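Local coordinates for SYE1 (Shewanella oneidensis, PDB 4AWT), which binds flavin mononucleotide and probably acts as an NAD(P)H-dependent oxidoreductase of the old yellow enzyme family, acting on CH-CH groups, at residues L296-A299 and G300-A304; V282-K285 and R286-E290; A167-A170 and M171-G174. The protein carries 1 engineered substitution. One frame throughout, in Å; residues are numbered along the deposited sequence.

Contact 1. Residues L296-A299 and G300-A304. With FMN (flavin mononucleotide), chain B; SO4 (sulfate ion), chain C.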
ATOM      1  N   LEU A 296     -12.717  -4.554   6.604  1.00  5.65           N
ATOM      2  CA  LEU A 296     -12.565  -3.235   6.024  0.52  5.71           C
ATOM      3  C   LEU A 296     -11.616  -2.424   6.889  1.00  5.83           C
ATOM      4  O   LEU A 296     -11.820  -2.260   8.099  1.00  6.77           O
ATOM      5  CB  LEU A 296     -14.003  -2.724   5.885  0.52  6.44           C
ATOM      6  CG  LEU A 296     -14.216  -1.421   5.152  0.52  5.92           C
ATOM      7  CD1 LEU A 296     -13.574  -1.426   3.772  0.52  6.17           C
ATOM      8  CD2 LEU A 296     -15.711  -1.129   5.013  0.52  7.65           C
ATOM      9  N   ILE A 297     -10.557  -1.922   6.265  1.00  5.86           N
ATOM     10  CA  ILE A 297      -9.510  -1.164   6.907  1.00  5.81           C
ATOM     11  C   ILE A 297      -9.532   0.252   6.353  1.00  5.42           C
ATOM     12  O   ILE A 297      -9.608   0.415   5.136  1.00  6.12           O
ATOM     13  CB  ILE A 297      -8.120  -1.784   6.660  1.00  5.90           C
ATOM     14  CG1 ILE A 297      -8.108  -3.277   6.921  1.00  7.12           C
ATOM     15  CG2 ILE A 297      -7.067  -1.028   7.432  1.00  6.71           C
ATOM     16  CD1 ILE A 297      -6.788  -3.967   6.709  1.00  8.64           C
ATOM     17  N   TYR A 298      -9.458   1.271   7.213  1.00  5.46           N
ATOM     18  CA  TYR A 298      -9.275   2.653   6.781  1.00  5.34           C
ATOM     19  C   TYR A 298      -7.998   3.196   7.395  1.00  5.23           C
ATOM     20  O   TYR A 298      -7.691   2.896   8.545  1.00  5.60           O
ATOM     21  CB  TYR A 298     -10.437   3.557   7.200  1.00  5.93           C
ATOM     22  CG  TYR A 298     -11.681   3.404   6.376  1.00  5.80           C
ATOM     23  CD1 TYR A 298     -12.542   2.338   6.526  1.00  7.74           C
ATOM     24  CD2 TYR A 298     -12.002   4.353   5.433  1.00  6.58           C
ATOM     25  CE1 TYR A 298     -13.690   2.233   5.788  1.00  9.62           C
ATOM     26  CE2 TYR A 298     -13.155   4.235   4.652  1.00  7.55           C
ATOM     27  CZ  TYR A 298     -14.003   3.162   4.839  1.00  8.02           C
ATOM     28  OH  TYR A 298     -15.125   3.123   4.090  1.00 10.54           O
ATOM     29  N   ALA A 299      -7.334   4.082   6.649  1.00  5.43           N
ATOM     30  CA  ALA A 299      -6.214   4.837   7.183  1.00  5.50           C
ATOM     31  C   ALA A 299      -6.288   6.264   6.648  1.00  5.40           C
ATOM     32  O   ALA A 299      -6.683   6.482   5.498  1.00  6.56           O
ATOM     33  CB  ALA A 299      -4.868   4.251   6.772  1.00  6.42           C
ATOM     34  N   GLY A 300      -5.880   7.211   7.476  1.00  5.67           N
ATOM     35  CA  GLY A 300      -5.750   8.609   7.076  1.00  6.06           C
ATOM     36  C   GLY A 300      -6.254   9.516   8.197  1.00  6.15           C
ATOM     37  O   GLY A 300      -7.435   9.645   8.413  1.00  6.87           O
ATOM     38  N   ARG A 301      -5.274  10.121   8.889  1.00  6.24           N
ATOM     39  CA  ARG A 301      -5.564  11.101   9.934  0.58  6.66           C
ATOM     40  C   ARG A 301      -6.427  10.539  11.068  1.00  7.13           C
ATOM     41  O   ARG A 301      -7.132  11.300  11.730  1.00  9.19           O
ATOM     42  CB  ARG A 301      -6.094  12.428   9.430  0.58  7.50           C
ATOM     43  CG  ARG A 301      -5.105  13.173   8.565  0.58  7.67           C
ATOM     44  CD  ARG A 301      -3.814  13.513   9.253  0.58  9.65           C
ATOM     45  NE  ARG A 301      -3.062  14.545   8.514  0.58  9.42           N
ATOM     46  CZ  ARG A 301      -1.784  14.833   8.729  0.58  8.76           C
ATOM     47  NH1 ARG A 301      -1.059  14.190   9.596  0.58  9.59           N
ATOM     48  NH2 ARG A 301      -1.255  15.815   7.994  0.58 12.03           N
ATOM     49  N   TYR A 302      -6.340   9.269  11.349  1.00  6.50           N
ATOM     50  CA  TYR A 302      -7.028   8.732  12.521  1.00  6.45           C
ATOM     51  C   TYR A 302      -6.190   8.991  13.764  1.00  6.53           C
ATOM     52  O   TYR A 302      -4.971   8.958  13.791  1.00  7.72           O
ATOM     53  CB  TYR A 302      -7.319   7.229  12.402  1.00  7.00           C
ATOM     54  CG  TYR A 302      -8.477   7.004  11.469  1.00  6.52           C
ATOM     55  CD1 TYR A 302      -8.309   6.916  10.090  1.00  6.38           C
ATOM     56  CD2 TYR A 302      -9.787   6.956  11.946  1.00  6.93           C
ATOM     57  CE1 TYR A 302      -9.369   6.786   9.236  1.00  6.90           C
ATOM     58  CE2 TYR A 302     -10.855   6.791  11.097  1.00  7.27           C
ATOM     59  CZ  TYR A 302     -10.659   6.728   9.736  1.00  6.91           C
ATOM     60  OH  TYR A 302     -11.754   6.589   8.904  1.00  7.74           O
ATOM     61  N   ASN A 303      -6.915   9.226  14.872  1.00  7.97           N
ATOM     62  CA  ASN A 303      -6.428   9.204  16.235  1.00  7.77           C
ATOM     63  C   ASN A 303      -7.259   8.175  16.998  1.00  7.16           C
ATOM     64  O   ASN A 303      -8.082   7.470  16.418  1.00  7.71           O
ATOM     65  CB  ASN A 303      -6.482  10.602  16.843  1.00  8.97           C
ATOM     66  CG  ASN A 303      -7.880  11.159  16.896  1.00  9.64           C
ATOM     67  OD1 ASN A 303      -8.848  10.438  16.763  1.00  9.82           O
ATOM     68  ND2 ASN A 303      -8.044  12.451  17.105  1.00 16.13           N
ATOM     69  N   ALA A 304      -6.975   8.009  18.287  1.00  7.81           N
ATOM     70  CA  ALA A 304      -7.664   6.982  19.020  1.00  7.99           C
ATOM     71  C   ALA A 304      -9.165   7.171  19.010  1.00  7.42           C
ATOM     72  O   ALA A 304      -9.910   6.214  18.891  1.00  8.41           O
ATOM     73  CB  ALA A 304      -7.175   6.973  20.484  1.00 10.60           C
TER
HETATM   74  N1  FMN B 500       0.838   4.178   1.169  1.00  5.18           N
HETATM   75  C2  FMN B 500       0.944   3.059   0.463  1.00  5.20           C
HETATM   76  O2  FMN B 500      -0.068   2.423   0.066  1.00  5.40           O
HETATM   77  N3  FMN B 500       2.196   2.554   0.143  1.00  5.40           N
HETATM   78  C4  FMN B 500       3.377   3.166   0.527  1.00  5.30           C
HETATM   79  O4  FMN B 500       4.467   2.584   0.284  1.00  6.06           O
HETATM   80  C4A FMN B 500       3.247   4.396   1.170  1.00  5.42           C
HETATM   81  N5  FMN B 500       4.379   5.134   1.512  1.00  6.04           N
HETATM   82  C5A FMN B 500       4.228   6.128   2.517  1.00  5.73           C
HETATM   83  C6  FMN B 500       5.340   6.699   3.084  1.00  6.52           C
HETATM   84  C7  FMN B 500       5.239   7.672   4.107  1.00  6.70           C
HETATM   85  C7M FMN B 500       6.507   8.160   4.766  1.00  8.76           C
HETATM   86  C8  FMN B 500       3.996   8.077   4.491  1.00  6.42           C
HETATM   87  C8M FMN B 500       3.796   9.088   5.601  1.00  8.28           C
HETATM   88  C9  FMN B 500       2.847   7.507   3.906  1.00  6.03           C
HETATM   89  C9A FMN B 500       2.948   6.521   2.923  1.00  5.63           C
HETATM   90  N10 FMN B 500       1.802   5.904   2.379  1.00  5.60           N
HETATM   91  C10 FMN B 500       1.955   4.804   1.557  1.00  5.36           C
HETATM   92  C1' FMN B 500       0.475   6.293   2.867  1.00  5.53           C
HETATM   93  C2' FMN B 500       0.143   5.721   4.258  1.00  5.16           C
HETATM   94  O2' FMN B 500      -0.046   4.318   4.192  1.00  5.37           O
HETATM   95  C3' FMN B 500      -1.136   6.298   4.833  1.00  5.38           C
HETATM   96  O3' FMN B 500      -2.279   5.910   4.086  1.00  5.56           O
HETATM   97  C4' FMN B 500      -1.143   7.829   4.994  1.00  5.69           C
HETATM   98  O4' FMN B 500       0.072   8.305   5.552  1.00  5.99           O
HETATM   99  C5' FMN B 500      -2.357   8.328   5.754  1.00  5.87           C
HETATM  100  O5' FMN B 500      -2.380   7.821   7.099  1.00  5.68           O
HETATM  101  P   FMN B 500      -1.858   8.753   8.311  1.00  5.71           P
HETATM  102  O1P FMN B 500      -0.372   8.919   8.114  1.00  5.88           O
HETATM  103  O2P FMN B 500      -2.596  10.070   8.218  1.00  6.22           O
HETATM  104  O3P FMN B 500      -2.206   7.942   9.534  1.00  5.95           O
HETATM  105  S   SO4 C 501       2.479  15.717   8.700  1.00 15.72           S
HETATM  106  O1  SO4 C 501       2.769  15.007   7.365  1.00 16.03           O
HETATM  107  O2  SO4 C 501       1.403  16.628   8.505  1.00 23.46           O
HETATM  108  O3  SO4 C 501       1.756  14.682   9.625  1.00 21.60           O
HETATM  109  O4  SO4 C 501       3.639  16.069   9.466  1.00 20.73           O
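Y302 sends its phenol back alongside the end of strand 295-299 to meet Y298: Y302 OH lies 3.7 Å from Y298 CB, and the two side chains cross obliquely. The edge of the Y302 ring rests against the backbone of A299, CD1 standing 4.0 Å from A299 C. Y302 CG lies anti to its own carbonyl carbon (chi1 -76°), which keeps the ring beside the strand end. The hydroxyl is hydrogen-bonded to E271, with K285 NZ a weaker partner. A phenylalanine in place of Y302 would probably leave E271 OE1 without this hydroxyl mate and open a gap beside Y298 CB.

Between strand and tyrosine the chain bends past the cofactor. R301 N donates a 2.8 Å bond to FMN O2P (N-H...O 161°), while G300 CA comes to 3.5 Å from FMN O5'. At the backbone angles of G300 a CB would be jammed against A299 O, so glycine is needed here. In one of two modelled conformers, R301 takes a sulfate, probably from the crystallisation liquor, on its guanidinium edge: NH1 reaches SO4 O3 at 2.9 Å and NH2 reaches SO4 O2 at 2.8 Å, with the sulfur in the guanidinium plane. R323 shares this anion. N303 follows as N-cap of helix 304-312, its OD1 taking K306 N.

The loop leaves the seventh strand of a TIM barrel, and its backbone N-H on the FMN phosphate, with R323 after the eighth strand also binding FMN, matches the phosphate site common in flavin-binding barrels.

Contact 2. Residues V282-K285 and R286-E290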
ATOM      1  N   VAL A 282     -20.025   9.714   5.354  1.00 11.48           N
ATOM      2  CA  VAL A 282     -20.416   8.502   6.038  1.00 10.63           C
ATOM      3  C   VAL A 282     -21.342   7.669   5.190  1.00  9.42           C
ATOM      4  O   VAL A 282     -21.228   6.448   5.204  1.00  9.38           O
ATOM      5  CB  VAL A 282     -21.021   8.853   7.422  1.00 11.98           C
ATOM      6  CG1 VAL A 282     -21.626   7.621   8.041  1.00 13.38           C
ATOM      7  CG2 VAL A 282     -19.988   9.429   8.363  1.00 17.07           C
ATOM      8  N   SER A 283     -22.252   8.266   4.440  1.00 10.20           N
ATOM      9  CA  SER A 283     -23.168   7.509   3.579  0.74 10.29           C
ATOM     10  C   SER A 283     -22.382   6.661   2.582  1.00  9.14           C
ATOM     11  O   SER A 283     -22.777   5.522   2.285  1.00  9.29           O
ATOM     12  CB  SER A 283     -24.129   8.432   2.843  0.74 13.39           C
ATOM     13  OG  SER A 283     -23.419   9.420   2.117  0.74 15.87           O
ATOM     14  N   PHE A 284     -21.321   7.210   2.072  1.00  9.61           N
ATOM     15  CA  PHE A 284     -20.457   6.487   1.121  1.00  9.32           C
ATOM     16  C   PHE A 284     -19.715   5.359   1.840  1.00  7.91           C
ATOM     17  O   PHE A 284     -19.663   4.225   1.356  1.00  8.55           O
ATOM     18  CB  PHE A 284     -19.505   7.439   0.465  1.00 10.45           C
ATOM     19  CG  PHE A 284     -18.497   6.820  -0.476  1.00 10.23           C
ATOM     20  CD1 PHE A 284     -18.771   5.780  -1.335  1.00 10.34           C
ATOM     21  CD2 PHE A 284     -17.232   7.307  -0.494  1.00 13.21           C
ATOM     22  CE1 PHE A 284     -17.814   5.270  -2.174  1.00 10.64           C
ATOM     23  CE2 PHE A 284     -16.255   6.821  -1.339  1.00 13.49           C
ATOM     24  CZ  PHE A 284     -16.565   5.755  -2.201  1.00 13.67           C
ATOM     25  N   LYS A 285     -19.160   5.642   3.029  1.00  8.02           N
ATOM     26  CA  LYS A 285     -18.547   4.586   3.805  1.00  7.45           C
ATOM     27  C   LYS A 285     -19.531   3.472   4.078  1.00  7.02           C
ATOM     28  O   LYS A 285     -19.181   2.284   4.012  1.00  7.87           O
ATOM     29  CB  LYS A 285     -17.980   5.150   5.117  1.00  8.09           C
ATOM     30  CG  LYS A 285     -16.852   6.104   4.920  1.00  8.46           C
ATOM     31  CD  LYS A 285     -16.263   6.582   6.268  1.00  9.67           C
ATOM     32  CE  LYS A 285     -15.063   7.437   6.070  1.00  9.01           C
ATOM     33  NZ  LYS A 285     -14.461   7.818   7.347  1.00 11.53           N
ATOM     34  N   ARG A 286     -20.780   3.782   4.395  1.00  7.52           N
ATOM     35  CA  ARG A 286     -21.742   2.740   4.665  1.00  7.52           C
ATOM     36  C   ARG A 286     -22.053   1.946   3.397  1.00  6.77           C
ATOM     37  O   ARG A 286     -22.241   0.725   3.474  1.00  7.49           O
ATOM     38  CB  ARG A 286     -23.000   3.264   5.329  1.00  8.45           C
ATOM     39  CG  ARG A 286     -22.733   3.813   6.726  1.00  8.94           C
ATOM     40  CD  ARG A 286     -24.009   3.991   7.489  1.00 10.10           C
ATOM     41  NE  ARG A 286     -23.819   4.646   8.745  1.00 10.63           N
ATOM     42  CZ  ARG A 286     -23.399   4.119   9.856  1.00 11.41           C
ATOM     43  NH1 ARG A 286     -23.124   2.817   9.940  1.00 12.11           N
ATOM     44  NH2 ARG A 286     -23.244   4.877  10.939  1.00 15.39           N
ATOM     45  N   ALA A 287     -22.093   2.587   2.255  1.00  7.09           N
ATOM     46  CA  ALA A 287     -22.274   1.867   0.992  1.00  7.46           C
ATOM     47  C   ALA A 287     -21.116   0.904   0.751  1.00  7.21           C
ATOM     48  O   ALA A 287     -21.328  -0.246   0.350  1.00  7.79           O
ATOM     49  CB  ALA A 287     -22.462   2.828  -0.167  1.00  8.47           C
ATOM     50  N   LEU A 288     -19.890   1.340   0.992  1.00  7.40           N
ATOM     51  CA  LEU A 288     -18.734   0.442   0.839  1.00  7.53           C
ATOM     52  C   LEU A 288     -18.846  -0.743   1.757  1.00  7.54           C
ATOM     53  O   LEU A 288     -18.489  -1.867   1.388  1.00  7.93           O
ATOM     54  CB  LEU A 288     -17.416   1.167   1.089  1.00  8.20           C
ATOM     55  CG  LEU A 288     -17.058   2.239   0.068  1.00  8.45           C
ATOM     56  CD1 LEU A 288     -15.770   2.975   0.482  1.00 11.39           C
ATOM     57  CD2 LEU A 288     -16.865   1.700  -1.322  1.00 10.48           C
ATOM     58  N   ARG A 289     -19.345  -0.521   2.979  1.00  7.53           N
ATOM     59  CA  ARG A 289     -19.537  -1.570   3.977  0.75  8.10           C
ATOM     60  C   ARG A 289     -20.545  -2.617   3.514  1.00  7.55           C
ATOM     61  O   ARG A 289     -20.433  -3.762   3.882  1.00  8.74           O
ATOM     62  CB  ARG A 289     -19.902  -0.914   5.307  0.75  8.69           C
ATOM     63  CG  ARG A 289     -20.319  -1.788   6.467  0.75  8.68           C
ATOM     64  CD  ARG A 289     -19.152  -2.545   7.123  0.75  9.33           C
ATOM     65  NE  ARG A 289     -18.650  -3.581   6.183  0.75  8.16           N
ATOM     66  CZ  ARG A 289     -17.608  -4.341   6.473  0.75  7.51           C
ATOM     67  NH1 ARG A 289     -17.030  -4.214   7.623  0.75  7.71           N
ATOM     68  NH2 ARG A 289     -17.219  -5.281   5.556  0.75  9.96           N
ATOM     69  N   GLU A 290     -21.557  -2.197   2.742  1.00  7.68           N
ATOM     70  CA  GLU A 290     -22.499  -3.186   2.175  1.00  7.99           C
ATOM     71  C   GLU A 290     -21.919  -3.858   0.929  1.00  8.08           C
ATOM     72  O   GLU A 290     -22.173  -5.043   0.701  1.00  9.85           O
ATOM     73  CB  GLU A 290     -23.844  -2.573   1.870  1.00  8.80           C
ATOM     74  CG  GLU A 290     -24.557  -2.096   3.133  1.00  9.24           C
ATOM     75  CD  GLU A 290     -24.629  -3.129   4.189  1.00  9.53           C
ATOM     76  OE1 GLU A 290     -25.046  -4.277   3.904  1.00 10.72           O
ATOM     77  OE2 GLU A 290     -24.254  -2.821   5.346  1.00 11.73           O
TER
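L288 lies over one face of the F284 ring, one helical turn further along: CD1 stands 3.9 Å above the ring plane, displaced toward the rim, a CH-pi contact with 4.2 Å to the ring centroid and 19° from its normal. The second methyl, L288 CD2, reaches F284 CE1 at 3.8 Å. The phenyl is carried there by a CG lying anti to the backbone N (chi1 176°), which sends the ring outward from the helix, where the branched end of L288 can reach its face. The other flat group, the R286 guanidinium, is met obliquely by a V282 methyl, CG1 being 3.8 Å from R286 NE. These two side chains run side by side in the same direction, the arginine extended from CG to NE, and its CG passes 3.4 Å from V282 O.

Four i to i+4 backbone bonds hold the turn. R286 N to V282 O is the shortest at 2.8 Å; L288 N to F284 O, at 2.9 Å, joins the same pair of residues as the CH-pi contact.

Charged ends are anchored beyond the helix: K285 forms a salt bridge with E271, and R286 NH1 donates to D313 O. In one of its two modelled conformers, R289 donates from NH2 to Y292 O and G294 O and pairs through NH1 with D317.

Helix 282-291 is the crossover of the beta-alpha-beta unit between strands 266-270 and 295-299. F284 packs on I249, Y252 and T253 and L288 on A256, all of helix 248-261, whereas K285 and L288 also face Y298 on the barrel strand.

Contact 3. Residues A167-A170 and M171-G174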
ATOM      1  N   ALA A 167       3.394 -12.405  -5.825  1.00  6.11           N
ATOM      2  CA  ALA A 167       2.625 -12.988  -4.738  1.00  6.31           C
ATOM      3  C   ALA A 167       3.260 -14.280  -4.256  1.00  6.20           C
ATOM      4  O   ALA A 167       3.372 -14.549  -3.054  1.00  6.65           O
ATOM      5  CB  ALA A 167       1.197 -13.189  -5.169  1.00  6.85           C
ATOM      6  N   LEU A 168       3.687 -15.152  -5.206  1.00  6.52           N
ATOM      7  CA  LEU A 168       4.375 -16.364  -4.834  1.00  6.89           C
ATOM      8  C   LEU A 168       5.680 -16.030  -4.116  1.00  6.37           C
ATOM      9  O   LEU A 168       6.043 -16.697  -3.130  1.00  7.25           O
ATOM     10  CB  LEU A 168       4.663 -17.221  -6.073  1.00  7.86           C
ATOM     11  CG  LEU A 168       3.411 -17.738  -6.773  1.00 11.58           C
ATOM     12  CD1 LEU A 168       3.874 -18.459  -8.060  1.00 15.05           C
ATOM     13  CD2 LEU A 168       2.612 -18.654  -5.905  1.00 13.20           C
ATOM     14  N   ASN A 169       6.397 -15.020  -4.592  1.00  6.55           N
ATOM     15  CA  ASN A 169       7.645 -14.620  -3.957  1.00  6.37           C
ATOM     16  C   ASN A 169       7.381 -14.146  -2.517  1.00  6.15           C
ATOM     17  O   ASN A 169       8.180 -14.435  -1.619  1.00  6.81           O
ATOM     18  CB  ASN A 169       8.286 -13.516  -4.752  1.00  6.37           C
ATOM     19  CG  ASN A 169       8.772 -13.947  -6.120  1.00  6.92           C
ATOM     20  OD1 ASN A 169       8.816 -15.153  -6.427  1.00  7.40           O
ATOM     21  ND2 ASN A 169       9.152 -12.976  -6.908  1.00  7.22           N
ATOM     22  N   ALA A 170       6.290 -13.428  -2.313  1.00  6.15           N
ATOM     23  CA  ALA A 170       5.952 -12.984  -0.960  1.00  6.08           C
ATOM     24  C   ALA A 170       5.710 -14.171  -0.043  1.00  5.95           C
ATOM     25  O   ALA A 170       6.116 -14.172   1.115  1.00  6.42           O
ATOM     26  CB  ALA A 170       4.727 -12.090  -0.997  1.00  6.35           C
ATOM     27  N   MET A 171       5.060 -15.223  -0.546  1.00  6.23           N
ATOM     28  CA  MET A 171       4.855 -16.406   0.260  1.00  6.91           C
ATOM     29  C   MET A 171       6.192 -17.078   0.553  1.00  6.91           C
ATOM     30  O   MET A 171       6.425 -17.534   1.684  1.00  7.52           O
ATOM     31  CB  MET A 171       3.869 -17.375  -0.366  1.00  7.71           C
ATOM     32  CG  MET A 171       2.460 -16.824  -0.557  1.00  8.43           C
ATOM     33  SD  MET A 171       1.674 -16.173   0.929  1.00  9.80           S
ATOM     34  CE  MET A 171       2.106 -14.466   0.868  1.00  9.82           C
ATOM     35  N   GLU A 172       7.080 -17.123  -0.427  1.00  7.25           N
ATOM     36  CA  GLU A 172       8.401 -17.711  -0.209  1.00  7.86           C
ATOM     37  C   GLU A 172       9.188 -16.922   0.830  1.00  7.43           C
ATOM     38  O   GLU A 172       9.986 -17.499   1.573  1.00  8.77           O
ATOM     39  CB  GLU A 172       9.190 -17.733  -1.526  1.00  9.08           C
ATOM     40  CG  GLU A 172      10.525 -18.450  -1.450  1.00 15.73           C
ATOM     41  CD  GLU A 172      11.355 -18.495  -2.717  1.00 30.36           C
ATOM     42  OE1 GLU A 172      10.886 -18.144  -3.782  1.00 37.73           O
ATOM     43  OE2 GLU A 172      12.475 -18.995  -2.511  1.00 52.33           O
ATOM     44  N   ALA A 173       8.968 -15.607   0.902  1.00  6.76           N
ATOM     45  CA  ALA A 173       9.582 -14.724   1.877  1.00  7.16           C
ATOM     46  C   ALA A 173       8.928 -14.815   3.254  1.00  7.29           C
ATOM     47  O   ALA A 173       9.392 -14.136   4.171  1.00  8.23           O
ATOM     48  CB  ALA A 173       9.551 -13.314   1.415  1.00  7.48           C
ATOM     49  N   GLY A 174       7.888 -15.611   3.407  1.00  7.07           N
ATOM     50  CA  GLY A 174       7.243 -15.805   4.694  1.00  7.27           C
ATOM     51  C   GLY A 174       6.193 -14.796   5.057  1.00  6.82           C
ATOM     52  O   GLY A 174       5.754 -14.768   6.196  1.00  8.10           O
TER
HETATM   53  O   HOH W   1      10.745 -16.928  -6.673  1.00 43.70           O
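M171 and A170 meet in the last turn of helix 153-172, which ends in a Schellman motif at G174, where phi turns positive (86°). A CB on G174 would be jammed against the carbonyl O of A173, so the glycine suits the reversal.

Backbone bonds come first. M171 N donates to A167 O at 3.1 Å, E172 N to L168 O and A173 N to N169 O, the last bond being more bent (N-H...O 144°) as the helix begins to unwind. G174 N then turns back to M171 O at 3.0 Å, a shorter span than the i to i+4 bonds before it. The carbonyl of A173, past the final turn, receives T87 OG1 of helix 77-92.

Apolar packing within the segment rests mainly on M171. Its chain bends at chi2 and again at chi3, so the terminal methyl curls back over its own helix: CE lies 3.7 Å from A170 C and 4.0 Å from A170 CB. Nearer the backbone, M171 CG makes van der Waals contact with the carbonyl of A167, 3.5 Å from its O. Outward, M171 touches I225 of helix 212-225 and R229, while A167 and L168 also pack on that helix. A173 packs against I80 and W83 of helix 77-92, so this end of the helix is wedged between its two neighbours.

Polar side chains form a third group. N169 ND2 donates to I74 O, which settles the rotation of the amide and leaves OD1 turned toward E172. The E172 chain is extended (CG anti to the backbone N, chi1 -174°) and leaves its carboxylate further toward the C-terminal end than the amide. One water spans the separation by giving a hydrogen to each: 2.6 Å to N169 OD1 and 3.1 Å to E172 OE1.

Contacts 1 and 2 belong to consecutive pieces of the barrel and touch, their centres about 15 Å apart. The Y298 hydroxyl of contact 1 packs against side chains of the helix of contact 2, OH lying 3.5 Å from K285 CG and 3.7 Å from L288 CD1; further back, L296 CB meets R289 NH1 at 3.8 Å. FMN is bound directly in contact 1, whereas the K285 side chain of contact 2 stays about 12 Å from it. Contact 3 lies across the chain's centre from contact 1, with centres about 27 Å apart, yet the A170 side chain is only about 9 Å from that of Q100, another FMN-binding residue.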